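Local coordinates for probable zinc protease PqqL (Escherichia coli, PDB 6OFT), which is probably a zinc-dependent endopeptidase of the M16 family, represented here by the first half of the periplasmic protein, at residues Asp30-Leu43 / Thr91-Thr105. Numbering follows the deposited sequence.
Sequences DQVNLWLQIHTGSL and TSYDETVYQVSLPTT
Leu34 and Val100, a hydrogen-bonded pair, sit midway along the antiparallel ladder that joins strands 31-38 and 96-103, whose axes approach to 4.6 Å. Backbone bonds run from Asp30–Thr104 to Ile38–Thr96, and beyond the strands Ser42 N and Leu43 N reach Ser92 O and Tyr93 O. On the face bearing Trp35, Gln99 lies alongside the indole: its CG stands 3.5 Å from the centroid of the five-membered ring, a CH-pi contact, and its NE2 lies over the six-membered part, 3.3 Å from Trp35 CZ2. Side-chain polar bonds flank this pair. Ser101 OG receives Gln31 NE2 at 2.9 Å and donates to Asn33 OD1 at 2.9 Å. Toward the other end, Gln37 NE2 donates to Glu95 OE1 (2.8 Å), while Gln37 OE1 bonds Ser389 and Glu95 OE2 bonds Tyr90. Thr96 OG1 donates to Thr40 O (2.8 Å), tying down the turn after the strand. The opposite face is largely apolar: Leu102 CD2 touches Leu34 CD1, and Ile38 CG1 meets the Tyr98 ring edge; helix 107-122 packs against Leu34 and Leu36. Thr91, bonded to the predicted catalytic Glu57, links this M16 sheet to the putative zinc site. The Ser101 and Gln37–Glu95 bonds keep polar groups paired on a face that also buries Trp35.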
# COMPACT_ATOMS: atom_id res chain seq x y z
N ASP A 30 -20.26 -7.66 -17.65
CA ASP A 30 -19.46 -8.31 -18.71
C ASP A 30 -18.01 -7.85 -18.75
O ASP A 30 -17.38 -7.92 -19.81
CB ASP A 30 -20.13 -8.16 -20.09
CG ASP A 30 -21.55 -8.65 -20.12
OD1 ASP A 30 -21.80 -9.77 -19.62
OD2 ASP A 30 -22.42 -7.92 -20.66
N GLN A 31 -17.47 -7.43 -17.60
CA GLN A 31 -16.09 -7.03 -17.46
C GLN A 31 -15.40 -7.97 -16.48
O GLN A 31 -16.03 -8.43 -15.53
CB GLN A 31 -15.96 -5.56 -17.01
CG GLN A 31 -14.54 -4.97 -17.22
CD GLN A 31 -14.19 -4.65 -18.66
OE1 GLN A 31 -15.03 -4.64 -19.56
NE2 GLN A 31 -12.92 -4.36 -18.92
N VAL A 32 -14.12 -8.27 -16.74
CA VAL A 32 -13.28 -9.11 -15.89
C VAL A 32 -11.86 -8.55 -15.81
O VAL A 32 -11.35 -8.01 -16.78
CB VAL A 32 -13.30 -10.60 -16.35
CG1 VAL A 32 -12.58 -10.79 -17.69
CG2 VAL A 32 -12.70 -11.53 -15.29
N ASN A 33 -11.24 -8.68 -14.63
CA ASN A 33 -9.86 -8.35 -14.38
C ASN A 33 -9.14 -9.67 -14.25
O ASN A 33 -9.64 -10.59 -13.57
CB ASN A 33 -9.69 -7.53 -13.11
CG ASN A 33 -9.95 -6.06 -13.29
OD1 ASN A 33 -10.15 -5.56 -14.40
ND2 ASN A 33 -9.97 -5.34 -12.18
N LEU A 34 -8.04 -9.81 -14.97
CA LEU A 34 -7.18 -10.99 -14.94
C LEU A 34 -5.81 -10.47 -14.54
O LEU A 34 -5.23 -9.66 -15.27
CB LEU A 34 -7.12 -11.71 -16.30
CG LEU A 34 -8.45 -12.16 -16.94
CD1 LEU A 34 -8.20 -12.74 -18.32
CD2 LEU A 34 -9.18 -13.21 -16.06
N TRP A 35 -5.37 -10.82 -13.32
CA TRP A 35 -4.09 -10.36 -12.79
C TRP A 35 -3.22 -11.54 -12.44
O TRP A 35 -3.66 -12.44 -11.72
CB TRP A 35 -4.26 -9.52 -11.50
CG TRP A 35 -4.86 -8.14 -11.62
CD1 TRP A 35 -5.59 -7.62 -12.66
CD2 TRP A 35 -4.87 -7.14 -10.59
NE1 TRP A 35 -6.00 -6.34 -12.36
CE2 TRP A 35 -5.58 -6.02 -11.10
CE3 TRP A 35 -4.35 -7.09 -9.28
CZ2 TRP A 35 -5.81 -4.87 -10.32
CZ3 TRP A 35 -4.54 -5.93 -8.53
CH2 TRP A 35 -5.25 -4.83 -9.06
N LEU A 36 -1.95 -11.51 -12.90
CA LEU A 36 -0.96 -12.50 -12.53
C LEU A 36 -0.05 -11.84 -11.49
O LEU A 36 0.62 -10.83 -11.77
CB LEU A 36 -0.15 -13.02 -13.74
CG LEU A 36 1.02 -13.96 -13.38
CD1 LEU A 36 0.51 -15.28 -12.70
CD2 LEU A 36 1.91 -14.25 -14.62
N GLN A 37 -0.04 -12.41 -10.29
CA GLN A 37 0.72 -11.89 -9.17
C GLN A 37 1.93 -12.76 -8.82
O GLN A 37 1.78 -13.90 -8.41
CB GLN A 37 -0.22 -11.68 -7.96
CG GLN A 37 0.46 -11.33 -6.63
CD GLN A 37 -0.54 -11.37 -5.51
OE1 GLN A 37 -1.11 -12.41 -5.20
NE2 GLN A 37 -0.79 -10.23 -4.90
N ILE A 38 3.13 -12.19 -8.98
CA ILE A 38 4.39 -12.84 -8.63
C ILE A 38 4.66 -12.36 -7.22
O ILE A 38 4.74 -11.16 -7.01
CB ILE A 38 5.57 -12.48 -9.59
CG1 ILE A 38 5.15 -12.49 -11.11
CG2 ILE A 38 6.81 -13.34 -9.32
CD1 ILE A 38 4.57 -13.77 -11.72
N HIS A 39 4.84 -13.28 -6.27
CA HIS A 39 5.05 -12.92 -4.86
C HIS A 39 6.49 -12.49 -4.55
O HIS A 39 7.00 -12.75 -3.44
CB HIS A 39 4.58 -14.04 -3.94
CG HIS A 39 3.10 -14.28 -4.00
ND1 HIS A 39 2.26 -13.84 -3.00
CD2 HIS A 39 2.36 -14.92 -4.94
CE1 HIS A 39 1.04 -14.22 -3.35
NE2 HIS A 39 1.05 -14.88 -4.51
N THR A 40 7.14 -11.83 -5.54
CA THR A 40 8.52 -11.35 -5.45
C THR A 40 8.61 -10.01 -6.16
O THR A 40 8.14 -9.87 -7.30
CB THR A 40 9.51 -12.34 -6.10
OG1 THR A 40 9.43 -13.61 -5.47
CG2 THR A 40 10.97 -11.83 -6.08
N GLY A 41 9.22 -9.05 -5.46
CA GLY A 41 9.52 -7.71 -5.94
C GLY A 41 11.01 -7.40 -5.78
O GLY A 41 11.84 -8.31 -5.83
N SER A 42 11.35 -6.14 -5.57
CA SER A 42 12.73 -5.68 -5.43
C SER A 42 13.42 -6.15 -4.15
O SER A 42 14.64 -6.20 -4.15
CB SER A 42 12.80 -4.16 -5.52
OG SER A 42 12.00 -3.59 -4.50
N LEU A 43 12.67 -6.47 -3.05
CA LEU A 43 13.31 -6.88 -1.79
C LEU A 43 14.27 -8.06 -1.97
O LEU A 43 15.33 -8.09 -1.35
CB LEU A 43 12.30 -7.22 -0.67
CG LEU A 43 11.39 -6.11 -0.11
CD1 LEU A 43 10.41 -6.68 0.86
CD2 LEU A 43 12.17 -5.02 0.56
N THR A 91 5.92 -3.16 -10.44
CA THR A 91 6.86 -3.83 -9.56
C THR A 91 6.96 -3.01 -8.29
O THR A 91 7.21 -1.80 -8.34
CB THR A 91 8.24 -4.01 -10.22
OG1 THR A 91 8.07 -4.61 -11.50
CG2 THR A 91 9.17 -4.89 -9.38
N SER A 92 6.77 -3.66 -7.15
CA SER A 92 6.90 -2.98 -5.86
C SER A 92 7.99 -3.70 -5.07
O SER A 92 8.69 -4.55 -5.62
CB SER A 92 5.57 -3.00 -5.11
OG SER A 92 5.21 -4.31 -4.71
N TYR A 93 8.13 -3.37 -3.80
CA TYR A 93 9.09 -4.04 -2.92
C TYR A 93 8.72 -5.52 -2.76
O TYR A 93 9.60 -6.37 -2.72
CB TYR A 93 9.03 -3.40 -1.53
CG TYR A 93 9.50 -1.97 -1.49
CD1 TYR A 93 10.86 -1.66 -1.44
CD2 TYR A 93 8.59 -0.91 -1.43
CE1 TYR A 93 11.30 -0.35 -1.38
CE2 TYR A 93 9.03 0.41 -1.39
CZ TYR A 93 10.38 0.69 -1.35
OH TYR A 93 10.84 1.98 -1.26
N ASP A 94 7.43 -5.81 -2.67
CA ASP A 94 6.85 -7.12 -2.33
C ASP A 94 6.39 -8.00 -3.47
O ASP A 94 6.23 -9.20 -3.26
CB ASP A 94 5.64 -6.89 -1.40
CG ASP A 94 5.88 -5.91 -0.28
OD1 ASP A 94 6.81 -6.14 0.52
OD2 ASP A 94 5.15 -4.92 -0.20
N GLU A 95 6.08 -7.42 -4.64
CA GLU A 95 5.51 -8.20 -5.73
C GLU A 95 5.68 -7.55 -7.10
O GLU A 95 6.02 -6.36 -7.22
CB GLU A 95 3.99 -8.41 -5.48
CG GLU A 95 3.22 -7.10 -5.36
CD GLU A 95 1.74 -7.14 -5.05
OE1 GLU A 95 1.15 -8.24 -5.00
OE2 GLU A 95 1.16 -6.05 -4.86
N THR A 96 5.36 -8.35 -8.13
CA THR A 96 5.31 -7.94 -9.53
C THR A 96 3.94 -8.41 -9.98
O THR A 96 3.61 -9.57 -9.79
CB THR A 96 6.43 -8.57 -10.37
OG1 THR A 96 7.66 -8.52 -9.65
CG2 THR A 96 6.60 -7.86 -11.68
N VAL A 97 3.13 -7.50 -10.52
CA VAL A 97 1.77 -7.85 -10.94
C VAL A 97 1.54 -7.46 -12.39
O VAL A 97 1.89 -6.34 -12.79
CB VAL A 97 0.68 -7.26 -9.97
CG1 VAL A 97 -0.74 -7.64 -10.41
CG2 VAL A 97 0.90 -7.71 -8.53
N TYR A 98 0.90 -8.37 -13.17
CA TYR A 98 0.57 -8.21 -14.59
C TYR A 98 -0.94 -8.17 -14.72
O TYR A 98 -1.63 -9.08 -14.24
CB TYR A 98 1.21 -9.35 -15.41
CG TYR A 98 2.71 -9.36 -15.26
CD1 TYR A 98 3.52 -8.61 -16.09
CD2 TYR A 98 3.32 -10.10 -14.24
CE1 TYR A 98 4.90 -8.58 -15.93
CE2 TYR A 98 4.70 -10.08 -14.06
CZ TYR A 98 5.49 -9.33 -14.92
OH TYR A 98 6.85 -9.33 -14.80
N GLN A 99 -1.46 -7.08 -15.29
CA GLN A 99 -2.90 -6.79 -15.27
C GLN A 99 -3.52 -6.62 -16.64
O GLN A 99 -2.99 -5.90 -17.48
CB GLN A 99 -3.18 -5.53 -14.41
CG GLN A 99 -2.52 -5.53 -13.01
CD GLN A 99 -2.47 -4.16 -12.34
OE1 GLN A 99 -2.27 -3.13 -12.98
NE2 GLN A 99 -2.64 -4.12 -11.02
N VAL A 100 -4.66 -7.31 -16.86
CA VAL A 100 -5.46 -7.18 -18.07
C VAL A 100 -6.95 -7.08 -17.64
O VAL A 100 -7.43 -7.88 -16.84
CB VAL A 100 -5.24 -8.31 -19.13
CG1 VAL A 100 -6.07 -8.05 -20.39
CG2 VAL A 100 -3.76 -8.49 -19.48
N SER A 101 -7.67 -6.09 -18.19
CA SER A 101 -9.10 -5.89 -18.01
C SER A 101 -9.70 -5.96 -19.41
O SER A 101 -9.24 -5.25 -20.31
CB SER A 101 -9.39 -4.52 -17.40
OG SER A 101 -10.77 -4.43 -17.05
N LEU A 102 -10.67 -6.84 -19.62
CA LEU A 102 -11.29 -7.00 -20.93
C LEU A 102 -12.75 -7.44 -20.79
O LEU A 102 -13.11 -7.94 -19.72
CB LEU A 102 -10.48 -8.01 -21.80
CG LEU A 102 -10.66 -9.52 -21.56
CD1 LEU A 102 -10.29 -10.30 -22.79
CD2 LEU A 102 -9.84 -10.01 -20.36
N PRO A 103 -13.59 -7.34 -21.86
CA PRO A 103 -14.95 -7.88 -21.76
C PRO A 103 -14.95 -9.41 -21.65
O PRO A 103 -13.99 -10.06 -22.06
CB PRO A 103 -15.60 -7.45 -23.09
CG PRO A 103 -14.69 -6.43 -23.69
CD PRO A 103 -13.33 -6.80 -23.21
N THR A 104 -16.04 -9.99 -21.13
CA THR A 104 -16.17 -11.45 -21.02
C THR A 104 -16.97 -12.01 -22.22
O THR A 104 -17.05 -13.23 -22.37
CB THR A 104 -16.91 -11.83 -19.74
OG1 THR A 104 -18.18 -11.19 -19.73
CG2 THR A 104 -16.15 -11.47 -18.49
N THR A 105 -17.53 -11.13 -23.06
CA THR A 105 -18.44 -11.51 -24.15
C THR A 105 -17.75 -12.15 -25.38
O THR A 105 -18.44 -12.85 -26.14
CB THR A 105 -19.31 -10.32 -24.53
OG1 THR A 105 -18.50 -9.16 -24.69
CG2 THR A 105 -20.37 -10.02 -23.46
O HOH W 1 -20.65 -11.94 -18.33
O HOH W 2 10.18 -9.09 -2.90